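Local coordinates for mitogen-activated protein kinase, putative (Map kinase-like protein) (PDB 3PG1), which probably binds ATP and acts as a serine/threonine protein kinase of the MAP kinase family in Leishmania major, at residues Y138-Y141 against H142-G146. Numbering follows the deposited sequence. Where two conformers were deposited one is given.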
# COMPACT_ATOMS: atom_id res chain seq x y z
N TYR A 138 -16.20 -2.28 -9.83
CA TYR A 138 -15.02 -2.77 -10.56
C TYR A 138 -13.73 -2.48 -9.80
O TYR A 138 -12.92 -3.39 -9.60
CB TYR A 138 -15.00 -2.16 -11.98
CG TYR A 138 -13.91 -2.76 -12.83
CD1 TYR A 138 -14.07 -4.01 -13.43
CD2 TYR A 138 -12.71 -2.08 -13.04
CE1 TYR A 138 -13.08 -4.55 -14.24
CE2 TYR A 138 -11.71 -2.61 -13.86
CZ TYR A 138 -11.91 -3.85 -14.46
OH TYR A 138 -10.91 -4.42 -15.19
N PHE A 139 -13.51 -1.21 -9.42
CA PHE A 139 -12.32 -0.80 -8.65
C PHE A 139 -12.19 -1.59 -7.37
O PHE A 139 -11.10 -2.07 -7.05
CB PHE A 139 -12.37 0.73 -8.30
CG PHE A 139 -12.23 1.72 -9.45
CD1 PHE A 139 -11.53 1.39 -10.60
CD2 PHE A 139 -12.81 2.98 -9.38
CE1 PHE A 139 -11.43 2.30 -11.67
CE2 PHE A 139 -12.70 3.89 -10.44
CZ PHE A 139 -12.00 3.55 -11.57
N MET A 140 -13.29 -1.70 -6.60
CA MET A 140 -13.30 -2.44 -5.32
C MET A 140 -12.95 -3.91 -5.53
O MET A 140 -12.22 -4.48 -4.72
CB MET A 140 -14.66 -2.32 -4.60
CG MET A 140 -14.89 -0.94 -3.93
SD MET A 140 -13.45 -0.41 -2.90
CE MET A 140 -13.34 -1.75 -1.71
N TYR A 141 -13.45 -4.52 -6.62
CA TYR A 141 -13.16 -5.93 -6.89
C TYR A 141 -11.63 -6.10 -7.02
O TYR A 141 -11.06 -7.00 -6.42
CB TYR A 141 -13.94 -6.44 -8.16
CG TYR A 141 -13.81 -7.95 -8.37
CD1 TYR A 141 -14.35 -8.85 -7.45
CD2 TYR A 141 -13.16 -8.46 -9.48
CE1 TYR A 141 -14.23 -10.23 -7.63
CE2 TYR A 141 -13.08 -9.85 -9.70
CZ TYR A 141 -13.58 -10.73 -8.75
OH TYR A 141 -13.48 -12.10 -8.93
N HIS A 142 -10.98 -5.23 -7.80
CA HIS A 142 -9.54 -5.29 -8.05
C HIS A 142 -8.71 -4.89 -6.83
O HIS A 142 -7.66 -5.50 -6.57
CB HIS A 142 -9.18 -4.49 -9.30
CG HIS A 142 -9.64 -5.16 -10.57
ND1 HIS A 142 -8.76 -5.86 -11.37
CD2 HIS A 142 -10.89 -5.27 -11.10
CE1 HIS A 142 -9.48 -6.35 -12.37
NE2 HIS A 142 -10.77 -6.03 -12.25
N ILE A 143 -9.19 -3.90 -6.07
CA ILE A 143 -8.53 -3.52 -4.80
C ILE A 143 -8.53 -4.72 -3.86
O ILE A 143 -7.49 -5.01 -3.26
CB ILE A 143 -9.21 -2.28 -4.10
CG1 ILE A 143 -9.00 -0.96 -4.90
CG2 ILE A 143 -8.77 -2.12 -2.62
CD1 ILE A 143 -10.07 0.15 -4.59
N LEU A 144 -9.68 -5.41 -3.71
CA LEU A 144 -9.75 -6.55 -2.78
C LEU A 144 -8.95 -7.75 -3.27
O LEU A 144 -8.41 -8.49 -2.46
CB LEU A 144 -11.19 -6.93 -2.45
CG LEU A 144 -11.90 -5.92 -1.53
CD1 LEU A 144 -13.42 -6.17 -1.51
CD2 LEU A 144 -11.30 -5.98 -0.08
N LEU A 145 -8.87 -7.94 -4.59
CA LEU A 145 -8.04 -9.03 -5.15
C LEU A 145 -6.55 -8.74 -4.87
O LEU A 145 -5.83 -9.64 -4.50
CB LEU A 145 -8.26 -9.20 -6.67
CG LEU A 145 -9.52 -9.96 -7.07
CD1 LEU A 145 -9.67 -9.97 -8.60
CD2 LEU A 145 -9.53 -11.43 -6.51
N GLY A 146 -6.12 -7.48 -5.00
CA GLY A 146 -4.73 -7.16 -4.68
C GLY A 146 -4.46 -7.43 -3.20
O GLY A 146 -3.45 -8.04 -2.87
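Two turns of helix 133-152, the long helix running through the C-terminal lobe of the kinase fold (αE in kinase nomenclature), bring Tyr138 against His142 and Tyr141 against Leu145. The backbone is regular α-helix. Each carbonyl from Tyr138 to Tyr141 accepts the N-H four residues on, and the shortest of these bonds, Ile143 N to Phe139 O, is 2.8 Å. Tyr138 turns CG anti to its own N (chi1 -173°), which lays its ring along the helix toward His142. His142 covers one face of that ring with CD2 and NE2, and His142 NE2 lies 3.3 Å from Tyr138 CZ. The two planes are inclined at 43°, so the rings are neither parallel nor perpendicular. His142 CD2 also meets Tyr138 O, which lies at the imidazole edge in its plane, at 3.1 Å. His142 ND1 is hydrogen-bonded to Asn90, which helps fix the ring's rotation. Leu145 lies over one face of the Tyr141 ring, with Leu145 CD1 3.6 Å from Tyr141 CE2. The Tyr141 hydroxyl is hydrogen-bonded to the Asp328 carboxylate and to the backbone N of Asp325. Elsewhere round the helix, Met140 SD packs 3.8 Å from Ile143 CD1, three residues on. Met140 also reaches Met224 and Met227 of helix 214-229, while Phe139 and Ile143 touch Ile173 of strand 173-175. Pairing of side chains three and four residues apart follows from the α-helical repeat, here in helix αE of the protein kinase C-lobe.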